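PDB 5XUK: holo-[acyl-carrier-protein] synthase from Helicobacter pylori, which belongs to the 4'-phosphopantetheinyl transferase superfamily and binds coenzyme A, in an assembly of three chains. Local coordinates for residues A[8-11]-A[12-15]; A[26-29]-A[30-34]; A[86-89]-A[90-94]. All coordinates share one frame; numbering follows the deposited sequence.

The three contacts follow one another along the chain, each local, at one terminus of a short helix: contact 1 where strand 2-8 passes into helix 9-15, contact 2 at the step from helix 21-27 to helix 30-36, contact 3 where helix 86-91 gives way to loop. Contacts 1 and 2 have centres about 17 Å apart, and both lean on the long helix 40-56. Contact 3 lies on the opposite side of the chain's centre from contact 1, with about 31 Å between centres, and its centre is about 21 Å from that of contact 2. Contacts 1 and 2 cap helix starts and contact 3 closes a helix; contact 1 also meets a second subunit.

Contact 1: A[8-11]-A[12-15]; sequences SIAR and IEKC
Glu-13 folds back along the first turn of helix 9-15 over Ile-9 and Ala-10. Its CB lies 3.4 Å from Ala-10 O, and CG passes 3.7 Å from Ile-9 O. CG stands anti to the carbonyl carbon (chi1 -78°) and the chain is extended beyond it, which carries the carboxylate back toward the start of the helix. There CD approaches Ile-9 CG2, and OE1 comes to rest 3.6 Å from Ala-10 CA; OE2 is held by the hydroxyl of Ser-40. The backbone beneath runs in i to i+4 bonds of uneven quality. Glu-13 N to Ile-9 O is short, at 2.8 Å, and nearly linear at its hydrogen (170°), whereas Cys-15 N to Arg-11 O is longer and more bent (138°). Ile-12 turns inward: its CB sits over Ile-9 O at 3.3 Å, and the side chain reaches Ala-44 of helix 40-56, which Ile-9 also touches. Arg-11, extended from CG to NE, carries its guanidinium away to a salt bridge with Asp-104 of the second subunit, and the same carboxylate accepts from Ser-8 N. At the start of the turn, Ser-8 OG accepts from Arg-11 N at 3.2 Å. This is a serine N-cap, here placed directly where a strand becomes a helix and at an interface with the second subunit.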
ATOM      1  N   SER A   8      -4.915   9.480   8.994  1.00 46.44           N
ATOM      2  CA  SER A   8      -6.174   9.515   9.722  1.00 46.35           C
ATOM      3  C   SER A   8      -7.067  10.598   9.125  1.00 51.15           C
ATOM      4  O   SER A   8      -6.666  11.781   9.055  1.00 45.72           O
ATOM      5  CB  SER A   8      -5.922   9.842  11.182  1.00 51.38           C
ATOM      6  OG  SER A   8      -7.140  10.093  11.869  1.00 57.09           O
ATOM      7  N   ILE A   9      -8.264  10.193   8.693  1.00 50.43           N
ATOM      8  CA  ILE A   9      -9.221  11.117   8.113  1.00 54.07           C
ATOM      9  C   ILE A   9      -9.637  12.132   9.162  1.00 58.96           C
ATOM     10  O   ILE A   9      -9.630  13.335   8.904  1.00 62.40           O
ATOM     11  CB  ILE A   9     -10.467  10.393   7.569  1.00 53.68           C
ATOM     12  CG1 ILE A   9     -10.075   9.523   6.370  1.00 52.70           C
ATOM     13  CG2 ILE A   9     -11.519  11.416   7.168  1.00 51.50           C
ATOM     14  CD1 ILE A   9     -11.222   8.811   5.682  1.00 48.79           C
ATOM     15  N   ALA A  10      -9.959  11.630  10.351  1.00 63.59           N
ATOM     16  CA  ALA A  10     -10.262  12.463  11.516  1.00 65.57           C
ATOM     17  C   ALA A  10      -9.202  13.533  11.805  1.00 68.17           C
ATOM     18  O   ALA A  10      -9.538  14.653  12.167  1.00 77.38           O
ATOM     19  CB  ALA A  10     -10.460  11.581  12.740  1.00 66.26           C
ATOM     20  N   ARG A  11      -7.929  13.193  11.647  1.00 69.09           N
ATOM     21  CA  ARG A  11      -6.847  14.162  11.846  1.00 69.07           C
ATOM     22  C   ARG A  11      -6.870  15.249  10.763  1.00 73.30           C
ATOM     23  O   ARG A  11      -6.547  16.415  11.030  1.00 72.32           O
ATOM     24  CB  ARG A  11      -5.488  13.449  11.870  1.00 68.76           C
ATOM     25  CG  ARG A  11      -4.281  14.339  11.607  1.00 71.38           C
ATOM     26  CD  ARG A  11      -2.967  13.582  11.762  1.00 75.66           C
ATOM     27  NE  ARG A  11      -1.893  14.250  11.022  1.00 76.84           N
ATOM     28  CZ  ARG A  11      -1.276  13.774   9.941  1.00 77.72           C
ATOM     29  NH1 ARG A  11      -1.579  12.579   9.438  1.00 77.13           N
ATOM     30  NH2 ARG A  11      -0.325  14.501   9.358  1.00 79.40           N
ATOM     31  N   ILE A  12      -7.221  14.867   9.539  1.00 72.92           N
ATOM     32  CA  ILE A  12      -7.414  15.851   8.483  1.00 76.08           C
ATOM     33  C   ILE A  12      -8.617  16.738   8.813  1.00 77.96           C
ATOM     34  O   ILE A  12      -8.502  17.964   8.758  1.00 70.07           O
ATOM     35  CB  ILE A  12      -7.565  15.201   7.093  1.00 75.98           C
ATOM     36  CG1 ILE A  12      -6.236  15.285   6.343  1.00 72.05           C
ATOM     37  CG2 ILE A  12      -8.647  15.902   6.277  1.00 74.01           C
ATOM     38  CD1 ILE A  12      -5.093  14.602   7.054  1.00 71.09           C
ATOM     39  N   GLU A  13      -9.741  16.121   9.186  1.00 78.74           N
ATOM     40  CA  GLU A  13     -10.942  16.862   9.616  1.00 85.22           C
ATOM     41  C   GLU A  13     -10.633  17.944  10.655  1.00 88.87           C
ATOM     42  O   GLU A  13     -11.099  19.073  10.528  1.00 94.50           O
ATOM     43  CB  GLU A  13     -12.033  15.915  10.151  1.00 84.66           C
ATOM     44  CG  GLU A  13     -12.803  15.202   9.050  1.00 89.05           C
ATOM     45  CD  GLU A  13     -13.840  14.205   9.546  1.00 94.07           C
ATOM     46  OE1 GLU A  13     -13.606  13.554  10.584  1.00 97.07           O
ATOM     47  OE2 GLU A  13     -14.890  14.051   8.878  1.00 93.86           O
ATOM     48  N   LYS A  14      -9.837  17.608  11.667  1.00 93.95           N
ATOM     49  CA  LYS A  14      -9.506  18.569  12.722  1.00 95.80           C
ATOM     50  C   LYS A  14      -8.488  19.621  12.273  1.00 89.03           C
ATOM     51  O   LYS A  14      -8.386  20.672  12.892  1.00 93.10           O
ATOM     52  CB  LYS A  14      -9.044  17.849  14.000  1.00102.54           C
ATOM     53  CG  LYS A  14     -10.158  17.042  14.662  1.00106.54           C
ATOM     54  CD  LYS A  14      -9.708  16.320  15.931  1.00114.30           C
ATOM     55  CE  LYS A  14     -10.118  17.034  17.220  1.00117.60           C
ATOM     56  NZ  LYS A  14      -9.267  18.208  17.561  1.00118.69           N
ATOM     57  N   CYS A  15      -7.744  19.346  11.204  1.00 87.16           N
ATOM     58  CA  CYS A  15      -6.893  20.366  10.579  1.00 90.60           C
ATOM     59  C   CYS A  15      -7.671  21.197   9.548  1.00 95.78           C
ATOM     60  O   CYS A  15      -7.193  22.236   9.101  1.00 99.64           O
ATOM     61  CB  CYS A  15      -5.667  19.733   9.921  1.00 93.11           C
ATOM     62  SG  CYS A  15      -4.537  18.908  11.069  1.00101.92           S
TER

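Contact 2: A[26-29]-A[30-34]; sequences RFLS and PSEIV
Ser-29 and Glu-32 meet through polar atoms at the start of helix 30-36, with Ser-29 in the N-cap position. The carboxylate of Glu-32 reaches back so that OE1 accepts from Ser-29 N at 3.3 Å, the side-chain-to-N-cap half of a capping box; the N-H comes from above the carboxylate plane, 51° out of it. With CG anti to the carbonyl carbon (chi1 -66°) and the chain extended beyond, the acid spans the first turn. Among the backbone bonds, Ser-29 O takes Ile-33 N at 2.9 Å, and Glu-32 N adds a weak second bond to that oxygen. Ser-29 OG has Glu-32 CG as a close non-bonded neighbour at 3.2 Å. Apolar contact comes from Leu-28, whose CB meets Ile-33 CG1 at 3.7 Å. Its CD2 reaches Glu-32 OE1 at the same separation, the Leu-28 and Glu-32 side chains crossing at a slant. Leu-28 also packs on Phe-46 and Lys-50 of helix 40-56. The buried acid has further partners, OE1 in a salt bridge with Lys-50 and OE2 accepting from Ile-72 N. Such a set of donors would be expected to favour the ionised carboxylate, and it ties the N-terminal turn of helix 30-36 to both helix 40-56 and strand 70-74.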
ATOM      1  N   ARG A  26      -2.740  25.410   1.410  1.00 63.00           N
ATOM      2  CA  ARG A  26      -1.329  25.005   1.453  1.00 66.12           C
ATOM      3  C   ARG A  26      -1.042  23.780   0.584  1.00 59.30           C
ATOM      4  O   ARG A  26      -0.044  23.760  -0.122  1.00 58.88           O
ATOM      5  CB  ARG A  26      -0.870  24.737   2.896  1.00 76.46           C
ATOM      6  CG  ARG A  26      -0.636  25.999   3.725  1.00 85.60           C
ATOM      7  CD  ARG A  26      -0.625  25.702   5.224  1.00 96.97           C
ATOM      8  NE  ARG A  26      -0.565  26.919   6.043  1.00105.39           N
ATOM      9  CZ  ARG A  26      -0.672  26.960   7.376  1.00108.16           C
ATOM     10  NH1 ARG A  26      -0.602  28.129   8.006  1.00108.81           N
ATOM     11  NH2 ARG A  26      -0.850  25.848   8.087  1.00110.09           N
ATOM     12  N   PHE A  27      -1.897  22.757   0.607  1.00 55.78           N
ATOM     13  CA  PHE A  27      -1.593  21.558  -0.213  1.00 53.59           C
ATOM     14  C   PHE A  27      -2.481  21.299  -1.422  1.00 51.50           C
ATOM     15  O   PHE A  27      -2.084  20.550  -2.331  1.00 53.95           O
ATOM     16  CB  PHE A  27      -1.456  20.285   0.652  1.00 52.24           C
ATOM     17  CG  PHE A  27      -2.743  19.770   1.213  1.00 52.48           C
ATOM     18  CD1 PHE A  27      -3.279  20.320   2.355  1.00 50.32           C
ATOM     19  CD2 PHE A  27      -3.400  18.688   0.617  1.00 54.69           C
ATOM     20  CE1 PHE A  27      -4.473  19.844   2.872  1.00 52.29           C
ATOM     21  CE2 PHE A  27      -4.586  18.197   1.142  1.00 51.75           C
ATOM     22  CZ  PHE A  27      -5.125  18.781   2.270  1.00 50.07           C
ATOM     23  N   LEU A  28      -3.654  21.927  -1.476  1.00 52.31           N
ATOM     24  CA  LEU A  28      -4.546  21.744  -2.631  1.00 48.52           C
ATOM     25  C   LEU A  28      -4.677  23.017  -3.449  1.00 48.36           C
ATOM     26  O   LEU A  28      -5.017  24.073  -2.928  1.00 45.58           O
ATOM     27  CB  LEU A  28      -5.927  21.245  -2.174  1.00 47.84           C
ATOM     28  CG  LEU A  28      -5.937  19.844  -1.538  1.00 46.11           C
ATOM     29  CD1 LEU A  28      -7.357  19.368  -1.289  1.00 47.03           C
ATOM     30  CD2 LEU A  28      -5.189  18.845  -2.417  1.00 42.66           C
ATOM     31  N   SER A  29      -4.405  22.895  -4.742  1.00 49.16           N
ATOM     32  CA  SER A  29      -4.779  23.904  -5.722  1.00 48.19           C
ATOM     33  C   SER A  29      -6.299  23.945  -5.886  1.00 49.51           C
ATOM     34  O   SER A  29      -6.949  22.932  -5.656  1.00 47.81           O
ATOM     35  CB  SER A  29      -4.215  23.515  -7.084  1.00 51.86           C
ATOM     36  OG  SER A  29      -5.011  22.457  -7.635  1.00 53.96           O
ATOM     37  N   PRO A  30      -6.859  25.087  -6.366  1.00 49.02           N
ATOM     38  CA  PRO A  30      -8.310  25.254  -6.574  1.00 44.43           C
ATOM     39  C   PRO A  30      -9.009  24.115  -7.316  1.00 40.72           C
ATOM     40  O   PRO A  30     -10.073  23.692  -6.885  1.00 42.39           O
ATOM     41  CB  PRO A  30      -8.388  26.553  -7.387  1.00 47.71           C
ATOM     42  CG  PRO A  30      -7.271  27.363  -6.825  1.00 48.85           C
ATOM     43  CD  PRO A  30      -6.147  26.359  -6.626  1.00 51.36           C
ATOM     44  N   SER A  31      -8.415  23.631  -8.400  1.00 38.50           N
ATOM     45  CA  SER A  31      -8.989  22.563  -9.170  1.00 42.53           C
ATOM     46  C   SER A  31      -9.028  21.268  -8.345  1.00 47.91           C
ATOM     47  O   SER A  31     -10.003  20.521  -8.426  1.00 51.77           O
ATOM     48  CB  SER A  31      -8.218  22.363 -10.486  1.00 44.91           C
ATOM     49  OG  SER A  31      -6.876  21.972 -10.268  1.00 47.89           O
ATOM     50  N   GLU A  32      -7.999  21.037  -7.524  1.00 46.38           N
ATOM     51  CA  GLU A  32      -7.951  19.864  -6.641  1.00 44.77           C
ATOM     52  C   GLU A  32      -8.968  20.012  -5.529  1.00 45.46           C
ATOM     53  O   GLU A  32      -9.559  19.018  -5.064  1.00 44.92           O
ATOM     54  CB  GLU A  32      -6.544  19.657  -6.092  1.00 41.87           C
ATOM     55  CG  GLU A  32      -5.580  19.293  -7.204  1.00 43.60           C
ATOM     56  CD  GLU A  32      -4.118  19.406  -6.806  1.00 47.63           C
ATOM     57  OE1 GLU A  32      -3.842  19.825  -5.684  1.00 47.16           O
ATOM     58  OE2 GLU A  32      -3.238  19.071  -7.631  1.00 55.93           O
ATOM     59  N   ILE A  33      -9.196  21.252  -5.118  1.00 42.66           N
ATOM     60  CA  ILE A  33     -10.277  21.550  -4.153  1.00 45.96           C
ATOM     61  C   ILE A  33     -11.657  21.252  -4.778  1.00 47.19           C
ATOM     62  O   ILE A  33     -12.591  20.846  -4.086  1.00 44.20           O
ATOM     63  CB  ILE A  33     -10.215  23.019  -3.664  1.00 44.34           C
ATOM     64  CG1 ILE A  33      -8.931  23.238  -2.837  1.00 47.42           C
ATOM     65  CG2 ILE A  33     -11.413  23.359  -2.807  1.00 42.39           C
ATOM     66  CD1 ILE A  33      -8.774  24.631  -2.247  1.00 46.90           C
ATOM     67  N   VAL A  34     -11.786  21.439  -6.087  1.00 45.31           N
ATOM     68  CA  VAL A  34     -13.055  21.153  -6.718  1.00 47.86           C
ATOM     69  C   VAL A  34     -13.259  19.637  -6.663  1.00 46.41           C
ATOM     70  O   VAL A  34     -14.288  19.180  -6.192  1.00 47.17           O
ATOM     71  CB  VAL A  34     -13.146  21.739  -8.139  1.00 47.13           C
ATOM     72  CG1 VAL A  34     -14.379  21.210  -8.865  1.00 47.70           C
ATOM     73  CG2 VAL A  34     -13.187  23.261  -8.057  1.00 43.99           C
TER

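Contact 3: A[86-89]-A[90-94]; sequences KEKM and DYFNI
A Schellman motif closes helix 86-91, and its long bond joins Met-89 to Ile-94. Ile-94 N donates to Met-89 O at 2.8 Å, almost straight at the hydrogen (172°) and nearly in line with the C=O bond. Alongside it, Asn-93 N makes a weak bond to Asp-90 O. Asn-93 is the C-prime residue, and its positive phi (65°) turns the chain out of the helix so that Ile-94 returns over the last turn. The side chains of the two bonded residues then meet: Met-89 CG lies 4.2 Å from Ile-94 CB, the usual apolar contact that accompanies this helix ending, and also 3.8 Å from Ile-94 O. Met-89 gets there with CG anti to its own N (chi1 -168°), beside the carbonyl that Ile-94 N uses. Ahead of the cap, the helix keeps its ordinary bonds, Tyr-91 N to Glu-87 O and Phe-92 N to Lys-88 O. The Phe-92 ring lies beside that same Lys-88 O, which sits at the ring edge, near its plane, 3.4 Å from CD1. Lys-88 and Phe-92 run side by side in the same direction, with Lys-88 CD 4.2 Å from Phe-92 CE1; Lys-88 NZ donates to the backbone carbonyl oxygen of Glu-64. CD2 of the neighbouring Tyr-91 sits over one face of the Phe-92 ring, 3.7 Å above its plane near the centre, while Phe-92 CE1 lies at the edge of the Tyr-91 ring. Beyond the helix, Phe-92 packs on Val-59 and Ile-94 on Leu-57, both in the loop that follows helix 40-56.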
ATOM      1  N   LYS A  86       6.488  20.494 -15.268  1.00104.05           N
ATOM      2  CA  LYS A  86       7.317  20.046 -16.401  1.00108.94           C
ATOM      3  C   LYS A  86       8.818  20.191 -16.113  1.00105.50           C
ATOM      4  O   LYS A  86       9.632  19.418 -16.624  1.00102.97           O
ATOM      5  CB  LYS A  86       6.944  20.825 -17.672  1.00113.92           C
ATOM      6  CG  LYS A  86       5.551  20.507 -18.206  1.00117.81           C
ATOM      7  CD  LYS A  86       4.919  21.692 -18.922  1.00119.26           C
ATOM      8  CE  LYS A  86       3.480  21.393 -19.314  1.00121.17           C
ATOM      9  NZ  LYS A  86       2.801  22.563 -19.939  1.00123.59           N
ATOM     10  N   GLU A  87       9.164  21.184 -15.293  1.00103.27           N
ATOM     11  CA  GLU A  87      10.532  21.370 -14.820  1.00104.71           C
ATOM     12  C   GLU A  87      10.897  20.281 -13.815  1.00 99.93           C
ATOM     13  O   GLU A  87      11.843  19.520 -14.039  1.00 96.73           O
ATOM     14  CB  GLU A  87      10.708  22.754 -14.179  1.00113.42           C
ATOM     15  CG  GLU A  87      10.885  23.898 -15.176  1.00121.76           C
ATOM     16  CD  GLU A  87       9.607  24.280 -15.914  1.00126.30           C
ATOM     17  OE1 GLU A  87       8.497  24.063 -15.367  1.00128.65           O
ATOM     18  OE2 GLU A  87       9.715  24.811 -17.045  1.00123.75           O
ATOM     19  N   LYS A  88      10.134  20.211 -12.722  1.00 94.87           N
ATOM     20  CA  LYS A  88      10.318  19.188 -11.675  1.00 88.80           C
ATOM     21  C   LYS A  88      10.348  17.770 -12.243  1.00 87.21           C
ATOM     22  O   LYS A  88      11.091  16.911 -11.759  1.00 80.41           O
ATOM     23  CB  LYS A  88       9.207  19.280 -10.631  1.00 88.84           C
ATOM     24  CG  LYS A  88       9.229  20.544  -9.789  1.00 87.88           C
ATOM     25  CD  LYS A  88      10.345  20.509  -8.764  1.00 88.48           C
ATOM     26  CE  LYS A  88      10.401  21.806  -7.974  1.00 90.30           C
ATOM     27  NZ  LYS A  88      11.503  21.790  -6.975  1.00 88.32           N
ATOM     28  N   MET A  89       9.542  17.542 -13.277  1.00 87.77           N
ATOM     29  CA  MET A  89       9.515  16.270 -13.992  1.00 94.10           C
ATOM     30  C   MET A  89      10.886  15.941 -14.592  1.00 99.87           C
ATOM     31  O   MET A  89      11.286  14.774 -14.637  1.00101.60           O
ATOM     32  CB  MET A  89       8.434  16.313 -15.080  1.00 96.37           C
ATOM     33  CG  MET A  89       8.108  14.967 -15.708  1.00101.49           C
ATOM     34  SD  MET A  89       6.332  14.661 -15.837  1.00109.22           S
ATOM     35  CE  MET A  89       5.934  14.212 -14.149  1.00105.87           C
ATOM     36  N   ASP A  90      11.600  16.975 -15.042  1.00105.73           N
ATOM     37  CA  ASP A  90      12.972  16.827 -15.542  1.00105.53           C
ATOM     38  C   ASP A  90      14.008  16.817 -14.421  1.00 99.30           C
ATOM     39  O   ASP A  90      14.924  15.993 -14.446  1.00100.11           O
ATOM     40  CB  ASP A  90      13.312  17.929 -16.555  1.00111.84           C
ATOM     41  CG  ASP A  90      13.052  17.504 -17.990  1.00117.98           C
ATOM     42  OD1 ASP A  90      12.278  16.545 -18.212  1.00117.57           O
ATOM     43  OD2 ASP A  90      13.630  18.137 -18.899  1.00122.77           O
ATOM     44  N   TYR A  91      13.868  17.717 -13.447  1.00 92.60           N
ATOM     45  CA  TYR A  91      14.799  17.769 -12.312  1.00 87.82           C
ATOM     46  C   TYR A  91      14.898  16.435 -11.571  1.00 87.96           C
ATOM     47  O   TYR A  91      15.985  16.043 -11.144  1.00 85.63           O
ATOM     48  CB  TYR A  91      14.407  18.864 -11.321  1.00 90.85           C
ATOM     49  CG  TYR A  91      15.194  18.787 -10.032  1.00 96.40           C
ATOM     50  CD1 TYR A  91      16.549  19.093 -10.004  1.00100.95           C
ATOM     51  CD2 TYR A  91      14.590  18.383  -8.844  1.00100.58           C
ATOM     52  CE1 TYR A  91      17.283  19.013  -8.829  1.00101.40           C
ATOM     53  CE2 TYR A  91      15.312  18.304  -7.662  1.00102.87           C
ATOM     54  CZ  TYR A  91      16.658  18.618  -7.661  1.00101.91           C
ATOM     55  OH  TYR A  91      17.379  18.536  -6.493  1.00 99.42           O
ATOM     56  N   PHE A  92      13.761  15.754 -11.411  1.00 85.62           N
ATOM     57  CA  PHE A  92      13.725  14.421 -10.794  1.00 80.90           C
ATOM     58  C   PHE A  92      13.912  13.317 -11.830  1.00 83.27           C
ATOM     59  O   PHE A  92      14.112  12.156 -11.468  1.00 85.28           O
ATOM     60  CB  PHE A  92      12.415  14.207 -10.016  1.00 73.45           C
ATOM     61  CG  PHE A  92      12.360  14.948  -8.705  1.00 66.17           C
ATOM     62  CD1 PHE A  92      11.546  16.057  -8.545  1.00 64.57           C
ATOM     63  CD2 PHE A  92      13.131  14.538  -7.632  1.00 62.46           C
ATOM     64  CE1 PHE A  92      11.503  16.743  -7.341  1.00 64.03           C
ATOM     65  CE2 PHE A  92      13.089  15.216  -6.424  1.00 61.68           C
ATOM     66  CZ  PHE A  92      12.275  16.322  -6.278  1.00 61.52           C
ATOM     67  N   ASN A  93      13.832  13.682 -13.110  1.00 88.75           N
ATOM     68  CA  ASN A  93      14.069  12.761 -14.226  1.00 93.01           C
ATOM     69  C   ASN A  93      13.020  11.640 -14.284  1.00 90.57           C
ATOM     70  O   ASN A  93      13.352  10.451 -14.226  1.00 93.08           O
ATOM     71  CB  ASN A  93      15.501  12.197 -14.151  1.00 98.71           C
ATOM     72  CG  ASN A  93      16.013  11.686 -15.492  1.00100.90           C
ATOM     73  OD1 ASN A  93      15.236  11.355 -16.394  1.00101.35           O
ATOM     74  ND2 ASN A  93      17.333  11.616 -15.624  1.00103.39           N
ATOM     75  N   ILE A  94      11.757  12.037 -14.421  1.00 89.50           N
ATOM     76  CA  ILE A  94      10.626  11.110 -14.338  1.00 87.41           C
ATOM     77  C   ILE A  94      10.056  10.791 -15.710  1.00 86.23           C
ATOM     78  O   ILE A  94       9.799  11.687 -16.506  1.00 84.60           O
ATOM     79  CB  ILE A  94       9.482  11.693 -13.473  1.00 88.99           C
ATOM     80  CG1 ILE A  94       9.999  12.145 -12.100  1.00 89.79           C
ATOM     81  CG2 ILE A  94       8.347  10.687 -13.323  1.00 86.92           C
ATOM     82  CD1 ILE A  94      10.877  11.129 -11.394  1.00 89.68           C
TER